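Sulfonate ABC transporter, periplasmic sulfonate-binding protein SsuA (Methylobacillus flagellatus, PDB 3UIF) probably captures sulfonates or related sulfur compounds in the periplasm and delivers them to an ABC transporter for uptake into the cell. Local coordinates at residues Leu82-Pro87 / Thr295-Asp300; Lys199-Val204 / Gln279-Lys284; Leu5-Ile10 / Lys45-Pro50. One frame throughout, in Å; residues are numbered along the deposited sequence.

Along the chain, interaction 3 closes first. Interaction 1 then opens, and interaction 2 is nested inside the loop it closes. Interactions 1 and 2 have centres about 15 Å apart, and interaction 3 lies about 27 Å from the first and 26 Å from the second. Interactions 2 and 3 reach the same mixed sheet, through strand 202-207 and through the parallel strands 6-17 and 44-51. Helix 276-291 links the other two: it supplies His281 and Tyr282 of interaction 2 and runs into the loop of interaction 1. The late part of the chain is thus returned onto the lobe built by its beginning, as in two-lobed periplasmic binding proteins.

Interaction 1: Leu82-Pro87 / Thr295-Asp300; sequences LNASKP and TRTQAD
A chi1 of -84° in Thr297 puts OG1 beside the backbone N and swings the CG2 methyl to the end of helix 77-85. CG2 stops 3.6 Å from Ala84 O. In Thr295 the first torsion is 61°, which sets OG1 between the backbone N and the carbonyl carbon. Its CG2 is then directed at the helix and meets Ala84 CB at 3.7 Å. The same torsion lets Thr295 OG1 turn back to its own loop, where it donates to Thr297 O at 2.8 Å. That bond lies in the carbonyl plane, with a C=O...donor angle of 160°. It ties the two threonines together on the side that faces Ala84.

Ala84 is the centre of the contact. Its CB touches both the Thr295 methyl and Thr297 O, the latter 3.8 Å away. Ala299 adds a second small methyl. Its CB lies 3.9 Å from Asn83 CB and equally close to Ala84 N, so the loop comes near the helix backbone. The CA atoms of Ala84 and Ala299 are 4.4 Å apart.

In the fold, this is where the loop between helices 276-291 and 301-304 crosses the C-terminal end of helix 77-85, on the lobe that holds the first strands of the chain. No hydrogen bond joins the two segments, and small apolar groups carry the contact. The loop has its own ties to helix 276-291: Gln290 bonds to the carbonyl of Arg296 and to the side chain of Gln298. Asn83 touches Ala299 through CB alone. Its amide is turned to the chain that follows the helix, with OD1 on Thr88 N and ND2 on Val89 O. At the loop's far end, Asp300 OD1 caps Gln302 N weakly as helix 301-304 begins.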
loop_
_atom_site.group_PDB
_atom_site.type_symbol
_atom_site.label_atom_id
_atom_site.label_comp_id
_atom_site.label_asym_id
_atom_site.label_seq_id
_atom_site.Cartn_x
_atom_site.Cartn_y
_atom_site.Cartn_z
ATOM N N LEU A 82 -12.322 -7.683 -5.096
ATOM C CA LEU A 82 -13.382 -7.248 -6.000
ATOM C C LEU A 82 -13.282 -7.928 -7.375
ATOM O O LEU A 82 -14.253 -8.518 -7.869
ATOM C CB LEU A 82 -13.338 -5.718 -6.144
ATOM C CG LEU A 82 -14.333 -5.026 -7.077
ATOM C CD1 LEU A 82 -15.770 -5.400 -6.727
ATOM C CD2 LEU A 82 -14.131 -3.519 -7.066
ATOM N N ASN A 83 -12.094 -7.844 -7.971
ATOM C CA ASN A 83 -11.828 -8.385 -9.299
ATOM C C ASN A 83 -11.985 -9.889 -9.419
ATOM O O ASN A 83 -12.322 -10.399 -10.487
ATOM C CB ASN A 83 -10.449 -7.959 -9.776
ATOM C CG ASN A 83 -10.410 -6.509 -10.193
ATOM O OD1 ASN A 83 -11.435 -5.929 -10.539
ATOM N ND2 ASN A 83 -9.229 -5.911 -10.158
ATOM N N ALA A 84 -11.740 -10.606 -8.331
ATOM C CA ALA A 84 -11.958 -12.047 -8.325
ATOM C C ALA A 84 -13.440 -12.344 -8.569
ATOM O O ALA A 84 -13.777 -13.164 -9.422
ATOM C CB ALA A 84 -11.472 -12.652 -7.021
ATOM N N SER A 85 -14.316 -11.636 -7.851
ATOM C CA SER A 85 -15.770 -11.739 -8.025
ATOM C C SER A 85 -16.186 -11.424 -9.457
ATOM O O SER A 85 -17.077 -12.076 -10.002
ATOM C CB SER A 85 -16.498 -10.782 -7.074
ATOM O OG SER A 85 -16.001 -10.891 -5.753
ATOM N N LYS A 86 -15.536 -10.415 -10.045
ATOM C CA LYS A 86 -15.825 -9.936 -11.404
ATOM C C LYS A 86 -14.819 -8.861 -11.795
ATOM O O LYS A 86 -14.553 -7.950 -11.005
ATOM C CB LYS A 86 -17.233 -9.345 -11.492
ATOM C CG LYS A 86 -17.626 -8.883 -12.885
ATOM C CD LYS A 86 -18.818 -7.942 -12.820
ATOM C CE LYS A 86 -19.456 -7.748 -14.190
ATOM N NZ LYS A 86 -20.749 -7.013 -14.072
ATOM N N PRO A 87 -14.259 -8.951 -13.020
ATOM C CA PRO A 87 -13.361 -7.875 -13.462
ATOM C C PRO A 87 -14.083 -6.515 -13.402
ATOM O O PRO A 87 -15.083 -6.306 -14.096
ATOM C CB PRO A 87 -13.034 -8.269 -14.920
ATOM C CG PRO A 87 -13.293 -9.730 -14.990
ATOM C CD PRO A 87 -14.451 -9.971 -14.068
ATOM N N THR A 295 -10.751 -15.138 -1.228
ATOM C CA THR A 295 -11.476 -15.316 -2.493
ATOM C C THR A 295 -11.491 -16.783 -2.905
ATOM O O THR A 295 -10.542 -17.522 -2.636
ATOM C CB THR A 295 -10.842 -14.511 -3.656
ATOM O OG1 THR A 295 -9.494 -14.944 -3.882
ATOM C CG2 THR A 295 -10.839 -13.018 -3.364
ATOM N N ARG A 296 -12.567 -17.199 -3.563
ATOM C CA ARG A 296 -12.639 -18.543 -4.138
ATOM C C ARG A 296 -11.757 -18.615 -5.383
ATOM O O ARG A 296 -11.060 -19.604 -5.606
ATOM C CB ARG A 296 -14.080 -18.900 -4.504
ATOM C CG ARG A 296 -15.100 -18.504 -3.450
ATOM C CD ARG A 296 -16.520 -18.933 -3.810
ATOM N NE ARG A 296 -16.682 -20.385 -4.033
ATOM C CZ ARG A 296 -16.446 -21.340 -3.125
ATOM N NH1 ARG A 296 -15.997 -21.024 -1.909
ATOM N NH2 ARG A 296 -16.643 -22.621 -3.438
ATOM N N THR A 297 -11.776 -17.529 -6.151
ATOM C CA THR A 297 -11.208 -17.436 -7.498
ATOM C C THR A 297 -9.902 -16.614 -7.518
ATOM O O THR A 297 -9.569 -15.934 -6.540
ATOM C CB THR A 297 -12.307 -16.859 -8.441
ATOM O OG1 THR A 297 -13.141 -17.934 -8.881
ATOM C CG2 THR A 297 -11.768 -16.098 -9.674
ATOM N N GLN A 298 -9.152 -16.712 -8.614
ATOM C CA GLN A 298 -8.000 -15.835 -8.844
ATOM C C GLN A 298 -8.258 -14.827 -9.964
ATOM O O GLN A 298 -8.571 -15.199 -11.081
ATOM C CB GLN A 298 -6.749 -16.644 -9.154
ATOM C CG GLN A 298 -6.037 -17.205 -7.934
ATOM C CD GLN A 298 -4.588 -17.575 -8.234
ATOM O OE1 GLN A 298 -3.866 -16.820 -8.884
ATOM N NE2 GLN A 298 -4.160 -18.738 -7.760
ATOM N N ALA A 299 -8.125 -13.543 -9.651
ATOM C CA ALA A 299 -8.281 -12.483 -10.640
ATOM C C ALA A 299 -7.216 -12.596 -11.720
ATOM O O ALA A 299 -6.071 -12.919 -11.425
ATOM C CB ALA A 299 -8.189 -11.124 -9.961
ATOM N N ASP A 300 -7.603 -12.342 -12.967
ATOM C CA ASP A 300 -6.672 -12.225 -14.085
ATOM C C ASP A 300 -5.785 -10.989 -13.848
ATOM O O ASP A 300 -6.268 -9.852 -13.857
ATOM C CB ASP A 300 -7.476 -12.118 -15.389
ATOM C CG ASP A 300 -6.602 -12.031 -16.644
ATOM O OD1 ASP A 300 -5.353 -12.070 -16.559
ATOM O OD2 ASP A 300 -7.181 -11.926 -17.749
#

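Interaction 2: Lys199-Val204 / Gln279-Lys284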
loop_
_atom_site.group_PDB
_atom_site.type_symbol
_atom_site.label_atom_id
_atom_site.label_comp_id
_atom_site.label_asym_id
_atom_site.label_seq_id
_atom_site.Cartn_x
_atom_site.Cartn_y
_atom_site.Cartn_z
ATOM N N LYS A 199 7.120 -5.844 -0.366
ATOM C CA LYS A 199 6.577 -4.622 0.178
ATOM C C LYS A 199 5.133 -4.445 -0.269
ATOM O O LYS A 199 4.732 -4.970 -1.308
ATOM C CB LYS A 199 7.410 -3.451 -0.307
ATOM C CG LYS A 199 8.616 -3.137 0.555
ATOM C CD LYS A 199 9.661 -2.415 -0.288
ATOM C CE LYS A 199 10.977 -2.280 0.454
ATOM N NZ LYS A 199 11.023 -0.881 0.927
ATOM N N LEU A 200 4.367 -3.694 0.510
ATOM C CA LEU A 200 2.960 -3.402 0.172
ATOM C C LEU A 200 2.821 -2.392 -0.983
ATOM O O LEU A 200 3.620 -1.451 -1.123
ATOM C CB LEU A 200 2.187 -2.922 1.414
ATOM C CG LEU A 200 1.680 -4.030 2.347
ATOM C CD1 LEU A 200 2.610 -5.240 2.368
ATOM C CD2 LEU A 200 1.446 -3.531 3.752
HETATM N N MSE A 201 1.806 -2.608 -1.811
HETATM C CA MSE A 201 1.603 -1.791 -3.015
HETATM C C MSE A 201 0.175 -1.257 -3.131
HETATM O O MSE A 201 -0.591 -1.279 -2.163
HETATM C CB MSE A 201 2.027 -2.621 -4.223
HETATM C CG MSE A 201 3.505 -2.994 -4.133
HETATM SE SE MSE A 201 4.214 -3.380 -5.933
HETATM C CE MSE A 201 6.063 -3.880 -5.467
ATOM N N GLY A 202 -0.175 -0.765 -4.320
ATOM C CA GLY A 202 -1.475 -0.169 -4.598
ATOM C C GLY A 202 -1.330 1.111 -5.394
ATOM O O GLY A 202 -0.331 1.339 -6.085
ATOM N N GLY A 203 -2.326 1.972 -5.289
ATOM C CA GLY A 203 -2.327 3.194 -6.062
ATOM C C GLY A 203 -3.710 3.575 -6.525
ATOM O O GLY A 203 -4.690 3.373 -5.807
ATOM N N VAL A 204 -3.769 4.111 -7.742
ATOM C CA VAL A 204 -4.977 4.690 -8.296
ATOM C C VAL A 204 -5.675 3.672 -9.159
ATOM O O VAL A 204 -5.157 3.259 -10.201
ATOM C CB VAL A 204 -4.685 5.954 -9.119
ATOM C CG1 VAL A 204 -5.966 6.513 -9.704
ATOM C CG2 VAL A 204 -3.986 7.009 -8.270
ATOM N N GLN A 279 4.687 -6.625 -11.311
ATOM C CA GLN A 279 3.987 -7.773 -11.864
ATOM C C GLN A 279 4.055 -8.959 -10.895
ATOM O O GLN A 279 3.036 -9.557 -10.549
ATOM C CB GLN A 279 4.560 -8.154 -13.224
ATOM C CG GLN A 279 4.150 -7.209 -14.349
ATOM C CD GLN A 279 5.132 -7.211 -15.530
ATOM O OE1 GLN A 279 5.570 -8.275 -16.015
ATOM N NE2 GLN A 279 5.483 -6.006 -16.004
ATOM N N GLU A 280 5.264 -9.265 -10.438
ATOM C CA GLU A 280 5.489 -10.377 -9.533
ATOM C C GLU A 280 4.718 -10.247 -8.190
ATOM O O GLU A 280 4.077 -11.192 -7.715
ATOM C CB GLU A 280 6.992 -10.499 -9.316
ATOM C CG GLU A 280 7.413 -11.585 -8.354
ATOM C CD GLU A 280 7.107 -12.967 -8.875
ATOM O OE1 GLU A 280 6.583 -13.089 -10.015
ATOM O OE2 GLU A 280 7.393 -13.931 -8.131
ATOM N N HIS A 281 4.779 -9.067 -7.588
ATOM C CA HIS A 281 3.982 -8.780 -6.412
ATOM C C HIS A 281 2.516 -9.065 -6.667
ATOM O O HIS A 281 1.847 -9.664 -5.830
ATOM C CB HIS A 281 4.200 -7.334 -5.967
ATOM C CG HIS A 281 3.259 -6.889 -4.881
ATOM N ND1 HIS A 281 3.448 -7.209 -3.579
ATOM C CD2 HIS A 281 2.063 -6.167 -4.941
ATOM C CE1 HIS A 281 2.434 -6.695 -2.838
ATOM N NE2 HIS A 281 1.589 -6.062 -3.674
ATOM N N TYR A 282 1.998 -8.648 -7.821
ATOM C CA TYR A 282 0.583 -8.868 -8.146
ATOM C C TYR A 282 0.199 -10.329 -8.415
ATOM O O TYR A 282 -0.818 -10.810 -7.900
ATOM C CB TYR A 282 0.127 -7.929 -9.260
ATOM C CG TYR A 282 -0.245 -6.593 -8.683
ATOM C CD1 TYR A 282 -1.550 -6.355 -8.241
ATOM C CD2 TYR A 282 0.709 -5.574 -8.535
ATOM C CE1 TYR A 282 -1.900 -5.139 -7.684
ATOM C CE2 TYR A 282 0.366 -4.355 -7.972
ATOM C CZ TYR A 282 -0.940 -4.146 -7.543
ATOM O OH TYR A 282 -1.321 -2.951 -6.982
ATOM N N ARG A 283 1.023 -11.022 -9.192
ATOM C CA ARG A 283 0.946 -12.468 -9.318
ATOM C C ARG A 283 0.953 -13.133 -7.928
ATOM O O ARG A 283 0.118 -13.986 -7.635
ATOM C CB ARG A 283 2.100 -13.009 -10.189
ATOM C CG ARG A 283 2.122 -14.537 -10.275
ATOM C CD ARG A 283 3.366 -15.136 -10.958
ATOM N NE ARG A 283 4.575 -15.184 -10.107
ATOM C CZ ARG A 283 4.812 -16.086 -9.150
ATOM N NH1 ARG A 283 5.947 -16.039 -8.460
ATOM N NH2 ARG A 283 3.922 -17.041 -8.874
ATOM N N LYS A 284 1.888 -12.736 -7.069
ATOM C CA LYS A 284 2.010 -13.366 -5.757
ATOM C C LYS A 284 0.790 -13.071 -4.884
ATOM O O LYS A 284 0.213 -13.985 -4.271
ATOM C CB LYS A 284 3.289 -12.923 -5.066
ATOM C CG LYS A 284 4.519 -13.687 -5.499
ATOM C CD LYS A 284 5.724 -13.260 -4.681
ATOM C CE LYS A 284 6.914 -14.183 -4.910
ATOM N NZ LYS A 284 7.975 -13.950 -3.881
HETATM O O HOH W 1 0.988 -1.027 -7.062
#
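The contact lies at the junction of the two lobes of a type II periplasmic binding protein fold. Residues 199-204 return from the lobe that holds the five-stranded sheet and run into strand 202-207 of the six-stranded mixed sheet. Helix 276-291 packs against them, and every touching residue is buried. Leu200 also forms backbone hydrogen bonds with Thr98 and Ser99, which lie in the other connection between the lobes.

Met201, built as selenomethionine, lies across the ring of His281. Its CG is over one face, 3.7 Å from the ring centroid and 19° off the normal, a CH-pi contact. The SE atom is further out and meets the ring obliquely, 4.1 Å from the centroid. The two side chains run antiparallel, so Met201 CB is at the NE2 end, 3.5 Å from His281 NE2, while CE reaches back to His281 CB. The His281 ring gets there because its CG is anti to the backbone N (chi1 171°).

Both ring nitrogens have partners beyond the pair: NE2 bonds to Asp76 OD1 and ND1 to Asp197 O. These two bonds should fix the rotation of the ring and hold its face to Met201. Lys199 O approaches His281 CE1 to 3.3 Å, oblique to the ring. The amine of Lys199 leads away to a salt bridge with Asp262.

Within the helix, Arg283 grips the Glu280 carboxylate side-on, NE to OE1 and NH1 to OE2, away from the lobe junction. Tyr282 extends its hydroxyl to the backbone at Gly202. There a water in the plane of the Tyr282 ring accepts a hydrogen bond from Gly202 N at 3.0 Å and is bonded to Tyr282 OH, also at 3.0 Å.

Interaction 3: Leu5-Ile10 / Lys45-Pro50; sequences LKVVRI and KVEWVP
Val8 and Ile10 pair in parallel with Val46 and Trp48, and five backbone hydrogen bonds join the strands. Val8 N donates to Lys45 O, and Ile10 N to Glu47 O at 2.8 Å with an N-H...O angle of 175°. In return Lys45 N, Glu47 N and Val49 N donate to Lys6 O, Val8 O and Ile10 O. Four CA-H...O contacts fill in between, such as Trp48 CA to Ile10 O at 3.3 Å. A hairpin and helices 26-32 and 35-41 connect the two strands, an elaborated beta-alpha-beta crossover.

Apolar contacts lie on the face with Val8, Ile10, Val46 and Trp48. Ile10 has CG1 anti to its carbonyl carbon (chi1 -47°), and its two branches part. CD1 reaches Val46 CG2 at 3.7 Å, while CG2 runs beside the indole to Trp48 CZ3 at 3.8 Å. Val46 CG2 also sits over the centre of the Trp48 ring, 3.6 Å above its plane. Helices 26-32 and 35-41 touch the indole, and Phe71 touches Val8 and Ile10.

The other face carries Val7, Arg9, Lys45 and Glu47. Both Val7 methyls lie 3.6 Å from Glu47 OE2. Arg9 touches Val49 through aliphatic carbon, CG to CG2. Its NE stays 5.8 Å from Glu47 OE1, too far for a salt bridge.

Backbone bonds thus hold the strands in register. On the face with Ile10 and Trp48 the side-chain contacts are purely apolar and pack toward the helices, while the other face mixes aliphatic contacts with charged ends. There Arg9 and Glu47 can probably add only a longer-range attraction across the strands.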
loop_
_atom_site.group_PDB
_atom_site.type_symbol
_atom_site.label_atom_id
_atom_site.label_comp_id
_atom_site.label_asym_id
_atom_site.label_seq_id
_atom_site.Cartn_x
_atom_site.Cartn_y
_atom_site.Cartn_z
ATOM N N LEU A 5 -18.313 21.749 -15.465
ATOM C CA LEU A 5 -17.329 20.757 -15.022
ATOM C C LEU A 5 -17.810 19.294 -15.094
ATOM O O LEU A 5 -19.003 19.013 -14.950
ATOM C CB LEU A 5 -16.818 21.105 -13.613
ATOM C CG LEU A 5 -16.191 22.502 -13.470
ATOM C CD1 LEU A 5 -16.134 22.916 -12.011
ATOM C CD2 LEU A 5 -14.810 22.591 -14.119
ATOM N N LYS A 6 -16.872 18.383 -15.348
ATOM C CA LYS A 6 -17.121 16.944 -15.253
ATOM C C LYS A 6 -16.840 16.469 -13.829
ATOM O O LYS A 6 -15.720 16.610 -13.330
ATOM C CB LYS A 6 -16.222 16.181 -16.229
ATOM C CG LYS A 6 -16.633 16.306 -17.683
ATOM C CD LYS A 6 -15.437 16.562 -18.595
ATOM C CE LYS A 6 -15.801 16.324 -20.058
ATOM N NZ LYS A 6 -14.830 16.983 -20.981
ATOM N N VAL A 7 -17.845 15.910 -13.173
ATOM C CA VAL A 7 -17.644 15.388 -11.826
ATOM C C VAL A 7 -16.985 14.021 -11.902
ATOM O O VAL A 7 -17.499 13.106 -12.535
ATOM C CB VAL A 7 -18.951 15.281 -11.015
ATOM C CG1 VAL A 7 -18.735 14.409 -9.777
ATOM C CG2 VAL A 7 -19.432 16.658 -10.602
ATOM N N VAL A 8 -15.832 13.900 -11.265
ATOM C CA VAL A 8 -15.159 12.623 -11.176
ATOM C C VAL A 8 -15.050 12.263 -9.702
ATOM O O VAL A 8 -14.469 13.002 -8.902
ATOM C CB VAL A 8 -13.803 12.653 -11.903
ATOM C CG1 VAL A 8 -13.021 11.371 -11.655
ATOM C CG2 VAL A 8 -14.035 12.837 -13.402
ATOM N N ARG A 9 -15.674 11.149 -9.348
ATOM C CA ARG A 9 -15.689 10.680 -7.971
ATOM C C ARG A 9 -14.468 9.833 -7.698
ATOM O O ARG A 9 -14.206 8.854 -8.407
ATOM C CB ARG A 9 -16.958 9.876 -7.679
ATOM C CG ARG A 9 -18.025 10.642 -6.906
ATOM C CD ARG A 9 -19.387 10.611 -7.600
ATOM N NE ARG A 9 -19.518 9.522 -8.582
ATOM C CZ ARG A 9 -20.535 9.372 -9.435
ATOM N NH1 ARG A 9 -21.545 10.233 -9.446
ATOM N NH2 ARG A 9 -20.538 8.347 -10.283
ATOM N N ILE A 10 -13.721 10.232 -6.670
ATOM C CA ILE A 10 -12.489 9.542 -6.275
ATOM C C ILE A 10 -12.499 9.152 -4.798
ATOM O O ILE A 10 -12.646 9.996 -3.914
ATOM C CB ILE A 10 -11.235 10.369 -6.622
ATOM C CG1 ILE A 10 -11.335 10.888 -8.061
ATOM C CG2 ILE A 10 -9.998 9.522 -6.438
ATOM C CD1 ILE A 10 -10.109 11.601 -8.593
ATOM N N LYS A 45 -13.949 18.342 -12.258
ATOM C CA LYS A 45 -14.140 18.523 -10.833
ATOM C C LYS A 45 -14.010 17.188 -10.101
ATOM O O LYS A 45 -14.860 16.302 -10.228
ATOM C CB LYS A 45 -15.498 19.164 -10.537
ATOM C CG LYS A 45 -15.773 19.403 -9.054
ATOM C CD LYS A 45 -17.189 19.932 -8.857
ATOM C CE LYS A 45 -17.535 20.082 -7.383
ATOM N NZ LYS A 45 -18.897 20.680 -7.247
ATOM N N VAL A 46 -12.940 17.060 -9.327
ATOM C CA VAL A 46 -12.764 15.896 -8.487
ATOM C C VAL A 46 -13.659 16.030 -7.270
ATOM O O VAL A 46 -13.784 17.110 -6.697
ATOM C CB VAL A 46 -11.286 15.659 -8.095
ATOM C CG1 VAL A 46 -10.578 16.985 -7.849
ATOM C CG2 VAL A 46 -11.164 14.735 -6.877
ATOM N N GLU A 47 -14.314 14.929 -6.922
ATOM C CA GLU A 47 -15.089 14.839 -5.705
ATOM C C GLU A 47 -14.591 13.685 -4.853
ATOM O O GLU A 47 -14.485 12.552 -5.317
ATOM C CB GLU A 47 -16.555 14.641 -6.031
ATOM C CG GLU A 47 -17.322 15.931 -6.192
ATOM C CD GLU A 47 -18.805 15.675 -6.332
ATOM O OE1 GLU A 47 -19.265 14.643 -5.777
ATOM O OE2 GLU A 47 -19.498 16.499 -6.990
ATOM N N TRP A 48 -14.290 13.968 -3.600
ATOM C CA TRP A 48 -13.689 12.957 -2.761
ATOM C C TRP A 48 -14.738 12.145 -2.084
ATOM O O TRP A 48 -15.755 12.672 -1.658
ATOM C CB TRP A 48 -12.763 13.586 -1.752
ATOM C CG TRP A 48 -11.657 14.379 -2.390
ATOM C CD1 TRP A 48 -11.499 15.761 -2.390
ATOM C CD2 TRP A 48 -10.510 13.861 -3.158
ATOM N NE1 TRP A 48 -10.367 16.125 -3.069
ATOM C CE2 TRP A 48 -9.723 15.040 -3.557
ATOM C CE3 TRP A 48 -10.065 12.586 -3.533
ATOM C CZ2 TRP A 48 -8.545 14.928 -4.292
ATOM C CZ3 TRP A 48 -8.877 12.484 -4.275
ATOM C CH2 TRP A 48 -8.134 13.630 -4.643
ATOM N N VAL A 49 -14.511 10.837 -2.031
ATOM C CA VAL A 49 -15.353 9.935 -1.267
ATOM C C VAL A 49 -14.452 9.295 -0.202
ATOM O O VAL A 49 -13.907 8.219 -0.402
ATOM C CB VAL A 49 -16.053 8.880 -2.165
ATOM C CG1 VAL A 49 -17.022 8.035 -1.352
ATOM C CG2 VAL A 49 -16.789 9.553 -3.325
ATOM N N PRO A 50 -14.274 9.984 0.929
ATOM C CA PRO A 50 -13.497 9.425 2.023
ATOM C C PRO A 50 -14.178 8.180 2.612
ATOM O O PRO A 50 -15.399 8.136 2.762
ATOM C CB PRO A 50 -13.496 10.562 3.048
ATOM C CG PRO A 50 -14.780 11.280 2.792
ATOM C CD PRO A 50 -14.909 11.263 1.302
#